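PDB 7KFF: tRNA (guanine-N(1)-)-methyltransferase from Corynebacterium diphtheriae, which methylates N1 of a guanine in tRNA, the one next to the anticodon, using S-adenosylmethionine as methyl donor. Local coordinates for residues A[52-57]-A[62-67]; A[80-85]-A[163-168]; A[172-177]-A[186-191]. All blocks are in the same frame, centred on the assembly; numbering follows the deposited sequence.

Interaction 1: residues A[52-57]-A[62-67]; sequences DLRLWA and KSVDDS
R54 and K62 cross at a slant, each side chain ending on backbone oxygen of the other's segment. The R54 chain runs out extended from CG to NE, passes the CB of K62 with its CD, and brings NH1 to K62 O at 2.9 Å. That oxygen lies in the guanidinium plane and the donor sits nearly along the C=O axis; the N-H...O angle is 144°, so the bond is somewhat bent. K62 folds back instead: bends at chi2 and chi3 (-61° and -88°) turn the chain toward the 3-10 turn 53-56, where NZ donates to A57 O at 3.1 Å, in the carbonyl plane, and more weakly to R54 O. NZ thus bridges R54 O within the turn and A57 O just past it, and its charge probably offsets the carbonyl dipoles there. The start of the turn is held by an Asx turn, D52 OD1 accepting from R54 N. This is the connection that leaves edge strand 46-52 of the parallel sheet of a SPOUT methyltransferase and leads into the short hairpin of strands 65-66 and 76-77. Alongside, V64 meets R54 at about a right angle, its CG1 lying 3.9 Å from R54 CG, while its CB faces L53 CD2 at 4.0 Å. L53 dips into a buried patch shared with M77 and helix 79-90. The CB of A57 rests 3.5 Å from S63 O, a close fit of methyl on carbonyl. Along the guanidinium edge two waters, in its plane, join R54 to D65, whose OD1 stays 5.3 Å from R54 NH1: one links NH2 to D65 OD1, the other NH1 to D65 OD1 while also accepting from V64 N at 2.9 Å.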
loop_
_atom_site.group_PDB
_atom_site.type_symbol
_atom_site.label_atom_id
_atom_site.label_comp_id
_atom_site.label_asym_id
_atom_site.label_seq_id
_atom_site.Cartn_x
_atom_site.Cartn_y
_atom_site.Cartn_z
ATOM N N ASP A 52 -18.578 -12.298 -2.538
ATOM C CA ASP A 52 -18.140 -12.710 -3.867
ATOM C C ASP A 52 -18.966 -11.978 -4.910
ATOM O O ASP A 52 -20.170 -12.208 -5.017
ATOM C CB ASP A 52 -18.335 -14.223 -3.989
ATOM C CG ASP A 52 -17.712 -14.820 -5.243
ATOM O OD1 ASP A 52 -17.401 -14.074 -6.183
ATOM O OD2 ASP A 52 -17.551 -16.066 -5.264
ATOM N N LEU A 53 -18.310 -11.134 -5.698
ATOM C CA LEU A 53 -18.996 -10.396 -6.758
ATOM C C LEU A 53 -19.772 -11.312 -7.691
ATOM O O LEU A 53 -20.801 -10.906 -8.250
ATOM C CB LEU A 53 -17.952 -9.601 -7.547
ATOM C CG LEU A 53 -18.465 -8.739 -8.711
ATOM C CD1 LEU A 53 -19.335 -7.600 -8.217
ATOM C CD2 LEU A 53 -17.293 -8.261 -9.555
ATOM N N ARG A 54 -19.298 -12.545 -7.884
ATOM C CA ARG A 54 -19.978 -13.457 -8.802
ATOM C C ARG A 54 -21.376 -13.836 -8.341
ATOM O O ARG A 54 -22.171 -14.317 -9.160
ATOM C CB ARG A 54 -19.137 -14.712 -9.007
ATOM C CG ARG A 54 -17.861 -14.414 -9.747
ATOM C CD ARG A 54 -17.139 -15.675 -10.222
ATOM N NE ARG A 54 -15.747 -15.321 -10.465
ATOM C CZ ARG A 54 -15.266 -14.802 -11.587
ATOM N NH1 ARG A 54 -16.054 -14.584 -12.629
ATOM N NH2 ARG A 54 -13.988 -14.481 -11.655
ATOM N N LEU A 55 -21.706 -13.621 -7.070
ATOM C CA LEU A 55 -23.072 -13.863 -6.634
ATOM C C LEU A 55 -24.052 -13.054 -7.458
ATOM O O LEU A 55 -25.209 -13.446 -7.598
ATOM C CB LEU A 55 -23.230 -13.468 -5.168
ATOM C CG LEU A 55 -22.561 -14.373 -4.140
ATOM C CD1 LEU A 55 -22.681 -13.756 -2.747
ATOM C CD2 LEU A 55 -23.179 -15.756 -4.173
ATOM N N TRP A 56 -23.607 -11.923 -8.007
ATOM C CA TRP A 56 -24.459 -11.029 -8.769
ATOM C C TRP A 56 -24.316 -11.205 -10.283
ATOM O O TRP A 56 -24.892 -10.426 -11.048
ATOM C CB TRP A 56 -24.186 -9.580 -8.357
ATOM C CG TRP A 56 -24.691 -9.260 -6.981
ATOM C CD1 TRP A 56 -25.947 -8.831 -6.659
ATOM C CD2 TRP A 56 -23.975 -9.361 -5.738
ATOM N NE1 TRP A 56 -26.060 -8.662 -5.304
ATOM C CE2 TRP A 56 -24.858 -8.969 -4.715
ATOM C CE3 TRP A 56 -22.674 -9.725 -5.398
ATOM C CZ2 TRP A 56 -24.475 -8.922 -3.378
ATOM C CZ3 TRP A 56 -22.297 -9.685 -4.080
ATOM C CH2 TRP A 56 -23.189 -9.280 -3.079
ATOM N N ALA A 57 -23.576 -12.210 -10.737
ATOM C CA ALA A 57 -23.454 -12.477 -12.165
ATOM C C ALA A 57 -24.612 -13.365 -12.605
ATOM O O ALA A 57 -24.911 -14.375 -11.959
ATOM C CB ALA A 57 -22.121 -13.144 -12.485
ATOM N N LYS A 62 -21.130 -17.004 -14.909
ATOM C CA LYS A 62 -20.766 -16.106 -13.808
ATOM C C LYS A 62 -19.734 -15.069 -14.254
ATOM O O LYS A 62 -18.739 -14.802 -13.572
ATOM C CB LYS A 62 -20.279 -16.884 -12.586
ATOM C CG LYS A 62 -21.165 -18.066 -12.200
ATOM C CD LYS A 62 -22.579 -17.636 -11.835
ATOM C CE LYS A 62 -22.708 -17.273 -10.357
ATOM N NZ LYS A 62 -24.044 -16.683 -10.033
ATOM N N SER A 63 -19.997 -14.463 -15.409
ATOM C CA SER A 63 -19.075 -13.504 -15.996
ATOM C C SER A 63 -19.172 -12.162 -15.286
ATOM O O SER A 63 -20.267 -11.652 -15.036
ATOM C CB SER A 63 -19.399 -13.311 -17.474
ATOM O OG SER A 63 -18.488 -12.414 -18.071
ATOM N N VAL A 64 -18.018 -11.580 -14.971
ATOM C CA VAL A 64 -17.965 -10.275 -14.323
ATOM C C VAL A 64 -17.234 -9.230 -15.158
ATOM O O VAL A 64 -17.096 -8.082 -14.710
ATOM C CB VAL A 64 -17.357 -10.352 -12.911
ATOM C CG1 VAL A 64 -18.132 -11.310 -12.042
ATOM C CG2 VAL A 64 -15.887 -10.721 -12.992
ATOM N N ASP A 65 -16.738 -9.593 -16.341
ATOM C CA ASP A 65 -15.896 -8.697 -17.121
ATOM C C ASP A 65 -16.147 -8.910 -18.605
ATOM O O ASP A 65 -16.678 -9.942 -19.023
ATOM C CB ASP A 65 -14.405 -8.887 -16.811
ATOM C CG ASP A 65 -13.936 -10.307 -17.033
ATOM O OD1 ASP A 65 -14.167 -11.154 -16.146
ATOM O OD2 ASP A 65 -13.347 -10.577 -18.089
ATOM N N ASP A 66 -15.762 -7.914 -19.399
ATOM C CA ASP A 66 -16.027 -7.905 -20.834
ATOM C C ASP A 66 -15.030 -6.964 -21.504
ATOM O O ASP A 66 -14.348 -6.177 -20.844
ATOM C CB ASP A 66 -17.497 -7.506 -21.066
ATOM C CG ASP A 66 -18.040 -7.883 -22.433
ATOM O OD1 ASP A 66 -17.340 -8.524 -23.248
ATOM O OD2 ASP A 66 -19.217 -7.534 -22.658
ATOM N N SER A 67 -14.951 -7.060 -22.829
ATOM C CA SER A 67 -13.979 -6.277 -23.572
ATOM C C SER A 67 -14.273 -4.782 -23.484
ATOM O O SER A 67 -15.429 -4.368 -23.406
ATOM C CB SER A 67 -14.021 -6.678 -25.043
ATOM O OG SER A 67 -13.588 -8.008 -25.197
HETATM O O HOH W 1 -12.826 -13.108 -13.988
HETATM O O HOH W 2 -15.604 -13.133 -15.439
#

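Interaction 2: residues A[80-85]-A[163-168]; sequences TVWGPA and VFACGR. With SAH (S-adenosyl-L-homocysteine), chain C.
Between W82 of helix 79-90 and A165 at the end of strand 161-165 the backbones stand well apart, their CA atoms 8.4 Å from each other, and the indole of W82 spans the gap. The arrangement is helix-on-sheet packing in the SPOUT fold, the knotted alpha/beta fold of TrmD: the strand lies inside the parallel sheet, between 17-23 and 137-141, and runs out into the loop that carries G167 to the cofactor pocket. The six-membered part of the indole does the touching. Its CZ3 comes within 3.5 Å of A165 CB, reaching the methyl obliquely, and CH2 lies 3.6 Å from A165 CA, so the ring lies close against the strand at A165. C166 turns its side chain away, toward helix 200-211, and offers W82 its backbone instead. Around the ring, I22, L53 and M77 complete a buried apolar setting. On the far side of the loop, G167 passes beside the ribose of S-adenosyl-L-homocysteine, with G167 N 3.4 Å from O2' of the ligand. At the indole's edge, near its plane, C166 O lies 3.5 Å from W82 CZ2.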
loop_
_atom_site.group_PDB
_atom_site.type_symbol
_atom_site.label_atom_id
_atom_site.label_comp_id
_atom_site.label_asym_id
_atom_site.label_seq_id
_atom_site.Cartn_x
_atom_site.Cartn_y
_atom_site.Cartn_z
ATOM N N THR A 80 -23.499 -4.251 -15.123
ATOM C CA THR A 80 -24.705 -5.019 -14.820
ATOM C C THR A 80 -24.502 -6.019 -13.683
ATOM O O THR A 80 -25.487 -6.561 -13.162
ATOM C CB THR A 80 -25.219 -5.742 -16.065
ATOM O OG1 THR A 80 -24.165 -6.573 -16.572
ATOM C CG2 THR A 80 -25.679 -4.737 -17.148
ATOM N N VAL A 81 -23.258 -6.257 -13.280
ATOM C CA VAL A 81 -22.931 -7.036 -12.083
ATOM C C VAL A 81 -22.635 -6.125 -10.899
ATOM O O VAL A 81 -23.197 -6.301 -9.816
ATOM C CB VAL A 81 -21.761 -7.993 -12.390
ATOM C CG1 VAL A 81 -21.399 -8.808 -11.149
ATOM C CG2 VAL A 81 -22.118 -8.909 -13.561
ATOM N N TRP A 82 -21.794 -5.105 -11.113
ATOM C CA TRP A 82 -21.402 -4.216 -10.027
ATOM C C TRP A 82 -22.559 -3.396 -9.459
ATOM O O TRP A 82 -22.604 -3.148 -8.249
ATOM C CB TRP A 82 -20.281 -3.278 -10.476
ATOM C CG TRP A 82 -18.959 -3.862 -10.211
ATOM C CD1 TRP A 82 -18.067 -4.377 -11.121
ATOM C CD2 TRP A 82 -18.356 -4.013 -8.925
ATOM N NE1 TRP A 82 -16.938 -4.826 -10.465
ATOM C CE2 TRP A 82 -17.099 -4.631 -9.118
ATOM C CE3 TRP A 82 -18.759 -3.692 -7.629
ATOM C CZ2 TRP A 82 -16.260 -4.938 -8.059
ATOM C CZ3 TRP A 82 -17.916 -3.993 -6.585
ATOM C CH2 TRP A 82 -16.692 -4.632 -6.807
ATOM N N GLY A 83 -23.441 -2.882 -10.301
ATOM C CA GLY A 83 -24.508 -2.033 -9.828
ATOM C C GLY A 83 -25.402 -2.738 -8.823
ATOM O O GLY A 83 -25.610 -2.266 -7.695
ATOM N N PRO A 84 -25.942 -3.900 -9.200
ATOM C CA PRO A 84 -26.754 -4.665 -8.229
ATOM C C PRO A 84 -25.994 -5.037 -6.966
ATOM O O PRO A 84 -26.570 -5.002 -5.875
ATOM C CB PRO A 84 -27.209 -5.881 -9.045
ATOM C CG PRO A 84 -27.246 -5.342 -10.472
ATOM C CD PRO A 84 -26.054 -4.450 -10.565
ATOM N N ALA A 85 -24.708 -5.399 -7.083
ATOM C CA ALA A 85 -23.917 -5.746 -5.909
ATOM C C ALA A 85 -23.825 -4.565 -4.959
ATOM O O ALA A 85 -24.030 -4.699 -3.746
ATOM C CB ALA A 85 -22.526 -6.196 -6.355
ATOM N N VAL A 163 -17.784 0.520 2.495
ATOM C CA VAL A 163 -17.859 -0.511 1.467
ATOM C C VAL A 163 -16.678 -0.306 0.534
ATOM O O VAL A 163 -16.340 0.836 0.191
ATOM C CB VAL A 163 -19.210 -0.436 0.728
ATOM C CG1 VAL A 163 -19.278 -1.481 -0.364
ATOM C CG2 VAL A 163 -20.367 -0.608 1.726
ATOM N N PHE A 164 -16.054 -1.402 0.134
ATOM C CA PHE A 164 -14.948 -1.403 -0.814
ATOM C C PHE A 164 -15.324 -2.163 -2.077
ATOM O O PHE A 164 -15.780 -3.302 -1.994
ATOM C CB PHE A 164 -13.711 -2.075 -0.221
ATOM C CG PHE A 164 -13.131 -1.385 0.973
ATOM C CD1 PHE A 164 -13.604 -1.674 2.235
ATOM C CD2 PHE A 164 -12.048 -0.534 0.848
ATOM C CE1 PHE A 164 -13.028 -1.098 3.359
ATOM C CE2 PHE A 164 -11.465 0.039 1.962
ATOM C CZ PHE A 164 -11.957 -0.248 3.223
ATOM N N ALA A 165 -15.104 -1.550 -3.238
ATOM C CA ALA A 165 -15.312 -2.185 -4.538
ATOM C C ALA A 165 -13.946 -2.512 -5.125
ATOM O O ALA A 165 -13.216 -1.607 -5.526
ATOM C CB ALA A 165 -16.096 -1.267 -5.474
ATOM N N CYS A 166 -13.592 -3.797 -5.169
ATOM C CA CYS A 166 -12.260 -4.224 -5.585
ATOM C C CYS A 166 -12.174 -4.490 -7.077
ATOM O O CYS A 166 -12.800 -5.421 -7.584
ATOM C CB CYS A 166 -11.817 -5.484 -4.852
ATOM S SG CYS A 166 -11.770 -5.314 -3.070
ATOM N N GLY A 167 -11.347 -3.709 -7.778
ATOM C CA GLY A 167 -11.145 -3.931 -9.188
ATOM C C GLY A 167 -10.070 -4.963 -9.484
ATOM O O GLY A 167 -9.186 -5.235 -8.665
ATOM N N ARG A 168 -10.176 -5.529 -10.676
ATOM C CA ARG A 168 -9.187 -6.392 -11.294
ATOM C C ARG A 168 -9.157 -6.004 -12.774
ATOM O O ARG A 168 -10.028 -5.264 -13.252
ATOM C CB ARG A 168 -9.606 -7.863 -11.140
ATOM C CG ARG A 168 -9.490 -8.407 -9.719
ATOM C CD ARG A 168 -8.138 -9.004 -9.464
ATOM N NE ARG A 168 -7.788 -9.102 -8.053
ATOM C CZ ARG A 168 -6.672 -9.668 -7.608
ATOM N NH1 ARG A 168 -5.854 -10.302 -8.433
ATOM N NH2 ARG A 168 -6.367 -9.615 -6.328
HETATM N N SAH C . -4.670 -0.241 -16.474
HETATM C CA SAH C . -4.830 0.207 -15.105
HETATM C CB SAH C . -4.490 -0.970 -14.219
HETATM C CG SAH C . -5.613 -1.451 -13.318
HETATM S SD SAH C . -4.769 -2.445 -12.102
HETATM C C SAH C . -3.932 1.370 -14.720
HETATM O O SAH C . -2.708 1.262 -14.749
HETATM O OXT SAH C . -4.421 2.434 -14.343
HETATM C "C5'" SAH C . -6.184 -3.385 -11.543
HETATM C "C4'" SAH C . -6.787 -2.894 -10.243
HETATM O "O4'" SAH C . -5.845 -2.974 -9.174
HETATM C "C3'" SAH C . -7.302 -1.446 -10.206
HETATM O "O3'" SAH C . -8.512 -1.317 -10.859
HETATM C "C2'" SAH C . -7.355 -1.205 -8.697
HETATM O "O2'" SAH C . -8.483 -1.817 -8.121
HETATM C "C1'" SAH C . -6.120 -1.948 -8.236
HETATM N N9 SAH C . -4.930 -1.079 -8.159
HETATM C C8 SAH C . -3.810 -1.120 -8.960
HETATM N N7 SAH C . -2.917 -0.217 -8.517
HETATM C C5 SAH C . -3.468 0.422 -7.448
HETATM C C6 SAH C . -3.017 1.434 -6.613
HETATM N N6 SAH C . -1.820 2.042 -6.748
HETATM N N1 SAH C . -3.841 1.853 -5.594
HETATM C C2 SAH C . -5.069 1.267 -5.404
HETATM N N3 SAH C . -5.520 0.264 -6.209
HETATM C C4 SAH C . -4.723 -0.134 -7.209
#

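Interaction 3: residues A[172-177]-A[186-191]; sequences IDQRVI and VREVSI. With SAH (S-adenosyl-L-homocysteine), chain C.
Q174 and E188 approach from opposite directions and join through one nearly straight hydrogen bond, Q174 NE2 to E188 OE2 at 3.0 Å with an angle of 168°. The carboxylate oxygen lies in the amide plane, yet the donor meets it 41° above the carboxylate plane, the two planes being turned 50° apart. A bend at chi2 swings the amide of Q174 toward the strand. Water 3 closes the group by donating to both Q174 OE1 and E188 OE2. Beside this polar pair, I177 CG2 packs on V186 CG1 at 3.8 Å, the side chains crossing at about a right angle, and the same methyl lies near E188 CD. Helix 174-180 thereby rests on strand 185-190 of the parallel sheet. Its first turn is fixed by D173 at the N-cap: OD1 accepts from R175 N with its anti lone pair, while R175 grips the carboxylate side-on through NE and NH2. D173 OD2 also accepts from T240 N of the second subunit. Just beyond the end of the strand, I191 N donates to N1 of the S-adenosyl-L-homocysteine adenine at 3.1 Å. Within the contact, the amide N-H and the water both donate to OE2, which probably favours the charged form of E188.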
loop_
_atom_site.group_PDB
_atom_site.type_symbol
_atom_site.label_atom_id
_atom_site.label_comp_id
_atom_site.label_asym_id
_atom_site.label_seq_id
_atom_site.Cartn_x
_atom_site.Cartn_y
_atom_site.Cartn_z
ATOM N N ILE A 172 -12.982 -1.104 -13.146
ATOM C CA ILE A 172 -14.436 -1.146 -13.140
ATOM C C ILE A 172 -14.965 -0.085 -14.094
ATOM O O ILE A 172 -14.476 1.047 -14.115
ATOM C CB ILE A 172 -14.947 -0.900 -11.704
ATOM C CG1 ILE A 172 -14.409 -1.970 -10.735
ATOM C CG2 ILE A 172 -16.465 -0.842 -11.691
ATOM C CD1 ILE A 172 -14.722 -1.674 -9.293
ATOM N N ASP A 173 -15.972 -0.442 -14.887
ATOM C CA ASP A 173 -16.625 0.532 -15.767
ATOM C C ASP A 173 -16.948 1.792 -14.972
ATOM O O ASP A 173 -17.579 1.734 -13.912
ATOM C CB ASP A 173 -17.918 -0.086 -16.313
ATOM C CG ASP A 173 -18.653 0.795 -17.318
ATOM O OD1 ASP A 173 -19.134 1.874 -16.946
ATOM O OD2 ASP A 173 -18.784 0.361 -18.484
ATOM N N GLN A 174 -16.527 2.943 -15.497
ATOM C CA GLN A 174 -16.598 4.180 -14.721
ATOM C C GLN A 174 -18.026 4.566 -14.369
ATOM O O GLN A 174 -18.256 5.269 -13.378
ATOM C CB GLN A 174 -15.895 5.308 -15.474
ATOM C CG GLN A 174 -15.673 6.543 -14.637
ATOM C CD GLN A 174 -14.671 6.318 -13.528
ATOM O OE1 GLN A 174 -13.750 5.516 -13.670
ATOM N NE2 GLN A 174 -14.847 7.030 -12.419
ATOM N N ARG A 175 -18.999 4.144 -15.173
ATOM C CA ARG A 175 -20.380 4.495 -14.861
ATOM C C ARG A 175 -20.837 3.899 -13.536
ATOM O O ARG A 175 -21.731 4.453 -12.892
ATOM C CB ARG A 175 -21.307 4.036 -15.969
ATOM C CG ARG A 175 -21.045 4.792 -17.256
ATOM C CD ARG A 175 -21.815 4.160 -18.420
ATOM N NE ARG A 175 -21.314 2.818 -18.691
ATOM C CZ ARG A 175 -21.853 1.982 -19.567
ATOM N NH1 ARG A 175 -22.915 2.362 -20.262
ATOM N NH2 ARG A 175 -21.296 0.799 -19.762
ATOM N N VAL A 176 -20.227 2.789 -13.103
ATOM C CA VAL A 176 -20.559 2.219 -11.806
ATOM C C VAL A 176 -20.272 3.229 -10.716
ATOM O O VAL A 176 -21.061 3.395 -9.775
ATOM C CB VAL A 176 -19.752 0.929 -11.568
ATOM C CG1 VAL A 176 -19.922 0.474 -10.137
ATOM C CG2 VAL A 176 -20.164 -0.146 -12.567
ATOM N N ILE A 177 -19.101 3.875 -10.810
ATOM C CA ILE A 177 -18.649 4.854 -9.828
ATOM C C ILE A 177 -19.576 6.056 -9.822
ATOM O O ILE A 177 -19.965 6.539 -8.760
ATOM C CB ILE A 177 -17.198 5.259 -10.127
ATOM C CG1 ILE A 177 -16.202 4.175 -9.736
ATOM C CG2 ILE A 177 -16.813 6.518 -9.335
ATOM C CD1 ILE A 177 -16.290 2.928 -10.491
ATOM N N VAL A 186 -18.703 8.640 -2.555
ATOM C CA VAL A 186 -17.772 7.824 -3.331
ATOM C C VAL A 186 -16.400 8.482 -3.345
ATOM O O VAL A 186 -16.285 9.677 -3.632
ATOM C CB VAL A 186 -18.278 7.595 -4.765
ATOM C CG1 VAL A 186 -17.312 6.742 -5.562
ATOM C CG2 VAL A 186 -19.654 6.959 -4.735
ATOM N N ARG A 187 -15.364 7.690 -3.069
ATOM C CA ARG A 187 -13.982 8.135 -3.166
ATOM C C ARG A 187 -13.171 7.092 -3.924
ATOM O O ARG A 187 -13.091 5.933 -3.512
ATOM C CB ARG A 187 -13.398 8.364 -1.769
ATOM C CG ARG A 187 -11.900 8.483 -1.743
ATOM C CD ARG A 187 -11.314 9.794 -2.378
ATOM N NE ARG A 187 -9.863 9.695 -2.284
ATOM C CZ ARG A 187 -9.149 10.027 -1.216
ATOM N NH1 ARG A 187 -7.856 9.780 -1.161
ATOM N NH2 ARG A 187 -9.742 10.627 -0.205
ATOM N N GLU A 188 -12.546 7.507 -5.006
ATOM C CA GLU A 188 -11.510 6.734 -5.682
ATOM C C GLU A 188 -10.182 7.034 -5.006
ATOM O O GLU A 188 -9.878 8.196 -4.728
ATOM C CB GLU A 188 -11.445 7.125 -7.159
ATOM C CG GLU A 188 -12.651 6.612 -7.975
ATOM C CD GLU A 188 -12.736 7.195 -9.370
ATOM O OE1 GLU A 188 -12.841 8.434 -9.505
ATOM O OE2 GLU A 188 -12.714 6.422 -10.344
ATOM N N VAL A 189 -9.419 5.988 -4.684
ATOM C CA VAL A 189 -8.258 6.155 -3.814
ATOM C C VAL A 189 -7.100 5.290 -4.297
ATOM O O VAL A 189 -7.255 4.078 -4.495
ATOM C CB VAL A 189 -8.610 5.854 -2.340
ATOM C CG1 VAL A 189 -9.324 4.524 -2.172
ATOM C CG2 VAL A 189 -7.377 5.918 -1.453
ATOM N N SER A 190 -5.943 5.913 -4.469
ATOM C CA SER A 190 -4.716 5.202 -4.774
ATOM C C SER A 190 -3.877 5.055 -3.512
ATOM O O SER A 190 -3.719 6.013 -2.750
ATOM C CB SER A 190 -3.884 5.977 -5.789
ATOM O OG SER A 190 -2.663 5.274 -5.957
ATOM N N ILE A 191 -3.290 3.872 -3.306
ATOM C CA ILE A 191 -2.385 3.717 -2.163
ATOM C C ILE A 191 -0.948 4.141 -2.469
ATOM O O ILE A 191 -0.119 4.203 -1.545
ATOM C CB ILE A 191 -2.464 2.326 -1.487
ATOM C CG1 ILE A 191 -1.996 1.214 -2.441
ATOM C CG2 ILE A 191 -3.862 2.094 -0.949
ATOM C CD1 ILE A 191 -1.627 -0.067 -1.724
HETATM N N SAH C . -4.670 -0.241 -16.474
HETATM C CA SAH C . -4.830 0.207 -15.105
HETATM C CB SAH C . -4.490 -0.970 -14.219
HETATM C CG SAH C . -5.613 -1.451 -13.318
HETATM S SD SAH C . -4.769 -2.445 -12.102
HETATM C C SAH C . -3.932 1.370 -14.720
HETATM O O SAH C . -2.708 1.262 -14.749
HETATM O OXT SAH C . -4.421 2.434 -14.343
HETATM C "C5'" SAH C . -6.184 -3.385 -11.543
HETATM C "C4'" SAH C . -6.787 -2.894 -10.243
HETATM O "O4'" SAH C . -5.845 -2.974 -9.174
HETATM C "C3'" SAH C . -7.302 -1.446 -10.206
HETATM O "O3'" SAH C . -8.512 -1.317 -10.859
HETATM C "C2'" SAH C . -7.355 -1.205 -8.697
HETATM O "O2'" SAH C . -8.483 -1.817 -8.121
HETATM C "C1'" SAH C . -6.120 -1.948 -8.236
HETATM N N9 SAH C . -4.930 -1.079 -8.159
HETATM C C8 SAH C . -3.810 -1.120 -8.960
HETATM N N7 SAH C . -2.917 -0.217 -8.517
HETATM C C5 SAH C . -3.468 0.422 -7.448
HETATM C C6 SAH C . -3.017 1.434 -6.613
HETATM N N6 SAH C . -1.820 2.042 -6.748
HETATM N N1 SAH C . -3.841 1.853 -5.594
HETATM C C2 SAH C . -5.069 1.267 -5.404
HETATM N N3 SAH C . -5.520 0.264 -6.209
HETATM C C4 SAH C . -4.723 -0.134 -7.209
HETATM O O HOH W 3 -12.334 4.019 -11.594
#

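The three contacts come one after another along the chain, without overlap. Interaction 2 lies between the others, its centre about 9 Å from that of interaction 1 and about 10 Å from that of interaction 3, whereas interactions 1 and 3 have centres about 17 Å apart and do not touch. W82 is the common neighbour: its indole packs on L53 of interaction 1 and on I172 of interaction 3, and its CB on V176. Strand 161-165 and helix 174-180 are consecutive elements, and interactions 2 and 3 both reach the six-stranded parallel sheet and the bound S-adenosyl-L-homocysteine. All three segment pairs also meet the second subunit, whose S228 and D227 bind the same ligand, so the cofactor site belongs to the dimer.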